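Class I phosphodiesterase PDEB1 (PDB 2R8Q) is the catalytic domain of a class I phosphodiesterase from Leishmania major, an all-helical metal-binding fold that holds zinc, magnesium and 3-isobutyl-1-methylxanthine. Local coordinates at residues A[98-103]-A[273-278]; A[130-135]-A[190-195]. All blocks are in the same frame, centred on the assembly; numbering follows the deposited sequence.

Contact 1: residues A[98-103]-A[273-278]; sequences PYHNFY and TEEFYR. With IBM (3-isobutyl-1-methylxanthine), chain E.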
# COMPACT_ATOMS: atom_id res chain seq x y z
N PRO A 98 -21.81 -2.61 7.57
CA PRO A 98 -22.77 -1.86 8.39
C PRO A 98 -22.44 -0.42 8.75
O PRO A 98 -23.32 0.44 8.74
CB PRO A 98 -22.91 -2.73 9.65
CG PRO A 98 -22.61 -4.12 9.14
CD PRO A 98 -21.42 -3.87 8.24
N TYR A 99 -21.17 -0.16 9.08
CA TYR A 99 -20.79 1.18 9.48
C TYR A 99 -19.78 1.90 8.60
O TYR A 99 -20.02 3.03 8.18
CB TYR A 99 -20.25 1.15 10.92
CG TYR A 99 -19.88 2.51 11.46
CD1 TYR A 99 -20.87 3.41 11.86
CD2 TYR A 99 -18.55 2.91 11.56
CE1 TYR A 99 -20.54 4.67 12.35
CE2 TYR A 99 -18.21 4.16 12.04
CZ TYR A 99 -19.21 5.04 12.44
OH TYR A 99 -18.86 6.27 12.93
N HIS A 100 -18.65 1.25 8.31
CA HIS A 100 -17.62 1.89 7.50
C HIS A 100 -17.90 1.87 6.01
O HIS A 100 -17.06 1.45 5.20
CB HIS A 100 -16.25 1.29 7.80
CG HIS A 100 -15.69 1.72 9.13
ND1 HIS A 100 -15.76 0.94 10.26
CD2 HIS A 100 -15.10 2.88 9.51
CE1 HIS A 100 -15.24 1.59 11.28
NE2 HIS A 100 -14.83 2.77 10.85
N ASN A 101 -19.09 2.35 5.66
CA ASN A 101 -19.52 2.43 4.27
C ASN A 101 -19.48 3.89 3.84
O ASN A 101 -19.06 4.77 4.60
CB ASN A 101 -20.94 1.86 4.14
CG ASN A 101 -21.90 2.46 5.15
OD1 ASN A 101 -22.03 3.68 5.23
ND2 ASN A 101 -22.58 1.61 5.91
N PHE A 102 -19.90 4.17 2.61
CA PHE A 102 -19.86 5.52 2.08
C PHE A 102 -20.59 6.55 2.96
O PHE A 102 -20.15 7.69 3.07
CB PHE A 102 -20.44 5.53 0.66
CG PHE A 102 -20.33 6.86 -0.05
CD1 PHE A 102 -19.09 7.46 -0.26
CD2 PHE A 102 -21.48 7.48 -0.55
CE1 PHE A 102 -18.99 8.67 -0.95
CE2 PHE A 102 -21.39 8.69 -1.24
CZ PHE A 102 -20.15 9.29 -1.45
N TYR A 103 -21.69 6.15 3.59
CA TYR A 103 -22.43 7.08 4.43
C TYR A 103 -21.62 7.61 5.61
O TYR A 103 -21.82 8.75 6.04
CB TYR A 103 -23.72 6.44 4.94
CG TYR A 103 -24.60 5.95 3.81
CD1 TYR A 103 -24.90 4.59 3.68
CD2 TYR A 103 -25.12 6.83 2.87
CE1 TYR A 103 -25.69 4.13 2.63
CE2 TYR A 103 -25.92 6.38 1.82
CZ TYR A 103 -26.20 5.03 1.71
OH TYR A 103 -26.99 4.56 0.68
N THR A 273 -22.48 -1.13 16.22
CA THR A 273 -22.68 -2.39 16.93
C THR A 273 -22.77 -3.59 16.00
O THR A 273 -22.13 -4.61 16.24
CB THR A 273 -23.95 -2.32 17.81
OG1 THR A 273 -23.78 -1.30 18.80
CG2 THR A 273 -24.19 -3.66 18.51
N GLU A 274 -23.57 -3.47 14.95
CA GLU A 274 -23.71 -4.57 14.01
C GLU A 274 -22.40 -4.88 13.30
O GLU A 274 -22.10 -6.05 13.04
CB GLU A 274 -24.81 -4.28 12.98
CG GLU A 274 -25.01 -5.39 11.94
CD GLU A 274 -25.23 -6.77 12.55
OE1 GLU A 274 -25.80 -6.86 13.66
OE2 GLU A 274 -24.86 -7.77 11.90
N GLU A 275 -21.61 -3.86 12.98
CA GLU A 275 -20.35 -4.13 12.31
C GLU A 275 -19.41 -4.87 13.26
O GLU A 275 -18.73 -5.82 12.86
CB GLU A 275 -19.68 -2.83 11.83
CG GLU A 275 -18.36 -3.10 11.10
CD GLU A 275 -17.85 -1.90 10.32
OE1 GLU A 275 -18.61 -1.38 9.47
OE2 GLU A 275 -16.69 -1.50 10.54
N PHE A 276 -19.39 -4.43 14.52
CA PHE A 276 -18.55 -5.07 15.53
C PHE A 276 -18.97 -6.54 15.69
O PHE A 276 -18.12 -7.43 15.74
CB PHE A 276 -18.68 -4.35 16.88
CG PHE A 276 -17.90 -3.07 16.98
CD1 PHE A 276 -17.11 -2.61 15.92
CD2 PHE A 276 -17.94 -2.32 18.15
CE1 PHE A 276 -16.38 -1.43 16.03
CE2 PHE A 276 -17.22 -1.14 18.27
CZ PHE A 276 -16.43 -0.69 17.21
N TYR A 277 -20.27 -6.79 15.78
CA TYR A 277 -20.76 -8.15 15.94
C TYR A 277 -20.34 -9.03 14.77
O TYR A 277 -20.04 -10.21 14.94
CB TYR A 277 -22.29 -8.17 16.06
CG TYR A 277 -22.83 -7.72 17.40
CD1 TYR A 277 -24.20 -7.55 17.59
CD2 TYR A 277 -21.98 -7.47 18.48
CE1 TYR A 277 -24.71 -7.15 18.82
CE2 TYR A 277 -22.48 -7.07 19.71
CZ TYR A 277 -23.85 -6.91 19.87
OH TYR A 277 -24.35 -6.51 21.09
N ARG A 278 -20.30 -8.46 13.57
CA ARG A 278 -19.90 -9.25 12.42
C ARG A 278 -18.41 -9.57 12.49
O ARG A 278 -17.98 -10.63 12.03
CB ARG A 278 -20.26 -8.53 11.11
CG ARG A 278 -21.76 -8.43 10.90
CD ARG A 278 -22.13 -7.89 9.53
NE ARG A 278 -23.57 -7.66 9.45
CZ ARG A 278 -24.20 -7.25 8.36
NH1 ARG A 278 -23.53 -7.01 7.24
NH2 ARG A 278 -25.52 -7.07 8.39
N9 IBM E . -15.76 2.48 19.23
C8 IBM E . -16.31 1.79 20.28
N7 IBM E . -17.56 2.08 20.51
C5 IBM E . -17.86 3.03 19.54
C4 IBM E . -16.77 3.28 18.74
N3 IBM E . -16.69 4.14 17.70
C2 IBM E . -17.85 4.82 17.44
N1 IBM E . -19.01 4.63 18.20
C6 IBM E . -19.02 3.74 19.24
O6 IBM E . -20.03 3.56 19.90
O2 IBM E . -17.87 5.63 16.52
C10 IBM E . -20.21 5.38 17.88
C11 IBM E . -15.48 4.32 16.92
C12 IBM E . -15.16 3.02 16.18
C13 IBM E . -15.82 3.00 14.81
C14 IBM E . -13.66 2.81 16.06
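Pro98 and Glu275 bring the two backbones closest, with their CA atoms 5.1 Å apart. Residues 98-101 form a loop leading into helix 102-118, and residues 273-278 are a piece of helix 262-285. The loop makes an inverse gamma turn centred on His100, and Asn101 then caps the helix with a weak bond from Tyr103 N to its OD1.

Glu275 carries the contact. Its CG lies anti to the backbone N (chi1 -179°) and the chain runs on extended, which takes the carboxylate from the helix to the loop. Glu275 OE1 accepts two backbone bonds, from Tyr99 N on the anti side and from His100 N on the syn side, each 2.9 Å long. OE2 takes the ring bond: His100 ND1 to Glu275 OE2 is 2.6 Å and nearly straight at 173°. The oxygen lies in the imidazole plane, while the ring and carboxylate planes are turned 45° apart.

Tyr99 CD2 sits over the centre of one face of the His100 ring. The OH of Tyr99 is bonded to Asn257. Arg278, which is exposed, lays one face of its guanidinium against Pro98 CG, 3.6 Å from Arg278 CZ. Arg278 NE is held in a salt bridge by Glu274 OE2, which also pairs with Arg296.

His100, Tyr99 and Phe276 belong to the 3-isobutyl-1-methylxanthine pocket, and the His100 side chain lies about 4 Å from the zinc ion. The two N-H bonds tie down the loop at Tyr99 and His100, and the ND1 bond probably sets the rotation of the His100 ring.

Contact 2: residues A[130-135]-A[190-195]; sequences CYVLLV and DVFEGL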
# COMPACT_ATOMS: atom_id res chain seq x y z
N CYS A 130 -8.64 24.04 4.96
CA CYS A 130 -10.05 23.71 5.15
C CYS A 130 -10.50 22.81 4.00
O CYS A 130 -11.20 21.82 4.20
CB CYS A 130 -10.91 24.97 5.18
SG CYS A 130 -10.73 25.94 6.70
N TYR A 131 -10.08 23.17 2.79
CA TYR A 131 -10.41 22.42 1.58
C TYR A 131 -9.86 21.00 1.67
O TYR A 131 -10.58 20.02 1.47
CB TYR A 131 -9.85 23.14 0.35
CG TYR A 131 -10.07 22.43 -0.96
CD1 TYR A 131 -11.35 22.01 -1.35
CD2 TYR A 131 -9.01 22.19 -1.83
CE1 TYR A 131 -11.55 21.37 -2.57
CE2 TYR A 131 -9.20 21.55 -3.05
CZ TYR A 131 -10.48 21.14 -3.41
OH TYR A 131 -10.67 20.48 -4.60
N VAL A 132 -8.57 20.89 1.98
CA VAL A 132 -7.93 19.59 2.09
C VAL A 132 -8.58 18.74 3.18
O VAL A 132 -8.77 17.54 3.01
CB VAL A 132 -6.42 19.74 2.37
CG1 VAL A 132 -5.79 18.37 2.62
CG2 VAL A 132 -5.75 20.43 1.19
N LEU A 133 -8.95 19.36 4.30
CA LEU A 133 -9.58 18.61 5.38
C LEU A 133 -10.90 17.99 4.93
O LEU A 133 -11.18 16.82 5.20
CB LEU A 133 -9.82 19.53 6.58
CG LEU A 133 -10.48 18.91 7.81
CD1 LEU A 133 -9.64 17.74 8.33
CD2 LEU A 133 -10.63 19.97 8.90
N LEU A 134 -11.71 18.76 4.21
CA LEU A 134 -13.00 18.27 3.73
C LEU A 134 -12.84 17.16 2.70
O LEU A 134 -13.59 16.18 2.72
CB LEU A 134 -13.82 19.43 3.16
CG LEU A 134 -14.24 20.44 4.23
CD1 LEU A 134 -14.83 21.68 3.58
CD2 LEU A 134 -15.25 19.80 5.18
N VAL A 135 -11.86 17.30 1.82
CA VAL A 135 -11.59 16.29 0.80
C VAL A 135 -11.10 15.01 1.48
O VAL A 135 -11.52 13.91 1.13
CB VAL A 135 -10.51 16.78 -0.19
CG1 VAL A 135 -9.98 15.62 -1.04
CG2 VAL A 135 -11.09 17.87 -1.08
N ASP A 190 -8.69 14.32 -10.08
CA ASP A 190 -7.69 15.00 -9.26
C ASP A 190 -8.17 16.36 -8.75
O ASP A 190 -8.04 17.38 -9.43
CB ASP A 190 -6.39 15.14 -10.07
CG ASP A 190 -5.31 15.88 -9.30
OD1 ASP A 190 -5.40 15.96 -8.06
OD2 ASP A 190 -4.36 16.37 -9.95
N VAL A 191 -8.73 16.37 -7.54
CA VAL A 191 -9.24 17.60 -6.95
C VAL A 191 -8.15 18.57 -6.50
O VAL A 191 -8.45 19.64 -5.96
CB VAL A 191 -10.20 17.31 -5.77
CG1 VAL A 191 -11.43 16.56 -6.28
CG2 VAL A 191 -9.49 16.50 -4.70
N PHE A 192 -6.90 18.20 -6.74
CA PHE A 192 -5.76 19.06 -6.41
C PHE A 192 -5.18 19.58 -7.73
O PHE A 192 -4.10 20.18 -7.76
CB PHE A 192 -4.67 18.27 -5.67
CG PHE A 192 -5.06 17.82 -4.29
CD1 PHE A 192 -4.37 16.78 -3.67
CD2 PHE A 192 -6.09 18.44 -3.59
CE1 PHE A 192 -4.70 16.36 -2.38
CE2 PHE A 192 -6.43 18.03 -2.29
CZ PHE A 192 -5.73 16.99 -1.69
N GLU A 193 -5.92 19.36 -8.82
CA GLU A 193 -5.49 19.76 -10.16
C GLU A 193 -5.15 21.24 -10.33
O GLU A 193 -4.33 21.59 -11.17
CB GLU A 193 -6.55 19.36 -11.19
CG GLU A 193 -7.81 20.23 -11.17
CD GLU A 193 -8.86 19.77 -12.17
OE1 GLU A 193 -8.48 19.12 -13.18
OE2 GLU A 193 -10.06 20.05 -11.96
N GLY A 194 -5.79 22.10 -9.53
CA GLY A 194 -5.54 23.52 -9.65
C GLY A 194 -4.45 24.07 -8.75
O GLY A 194 -4.16 25.27 -8.78
N LEU A 195 -3.85 23.21 -7.94
CA LEU A 195 -2.81 23.65 -7.03
C LEU A 195 -1.43 23.70 -7.67
O LEU A 195 -1.12 22.94 -8.59
CB LEU A 195 -2.77 22.74 -5.81
CG LEU A 195 -4.06 22.63 -5.00
CD1 LEU A 195 -3.84 21.67 -3.85
CD2 LEU A 195 -4.47 24.01 -4.49
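Tyr131 reaches from helix 127-139 to Val191 in the loop between helices 171-184 and 197-212. The contact joins a helix to a loop of two type I beta turns, Asp190 to Glu193 and Phe192 to Leu195, within the all-helical phosphodiesterase fold. The contact is buried, and one polar bond crosses it: Tyr131 OH donates to Val191 O over 2.7 Å. The donor approaches at a C=O angle of 133°, tilted 17° from the carbonyl plane.

Apolar groups pack beside this bond. Val135 CG1 and Val191 CG2 meet tip to tip at 3.8 Å. Val135 CG2 lies over one face of the Tyr131 ring, near its rim. The Phe192 ring turns toward the helix, where Val132 CG2 comes within 4.3 Å of Phe192 CE2. Tyr131 CE2 lies at the edge of the Phe192 ring, near its plane.

Around these groups lies a second layer. Phe76 meets the Tyr131 ring. Tyr204 meets Phe192 edge-to-face, and Ala203 of helix 197-212 touches both Val132 and Phe192. Glu193, shared by both turns, makes a salt bridge to Arg79 and a hydrogen bond to Thr82.

Asp190 and Phe192 form an Asx turn. Phe192 N donates to Asp190 OD1 over 3.0 Å, and the donor stands above the carboxylate plane, 58° out of it.

In the fold
Both contacts lie in one helical domain, on opposite sides of the chain's centre. Their centres are 28 Å apart, and their nearest atoms are about 9 Å apart without touching. Contact 2 is nested along the chain inside the loop closed by contact 1: 98-103 comes first, then 130-135, 190-195 and 273-278. Contact 1 leads into helix 102-118, and the next helix in the chain is 127-139 of contact 2. Leu112 of helix 102-118 also touches Leu133 and Leu134 of helix 127-139. Contact 1 thus brings distant parts of the sequence together at the ligand pocket, beside the metal ions, while contact 2 ties a loop to the helical body away from them.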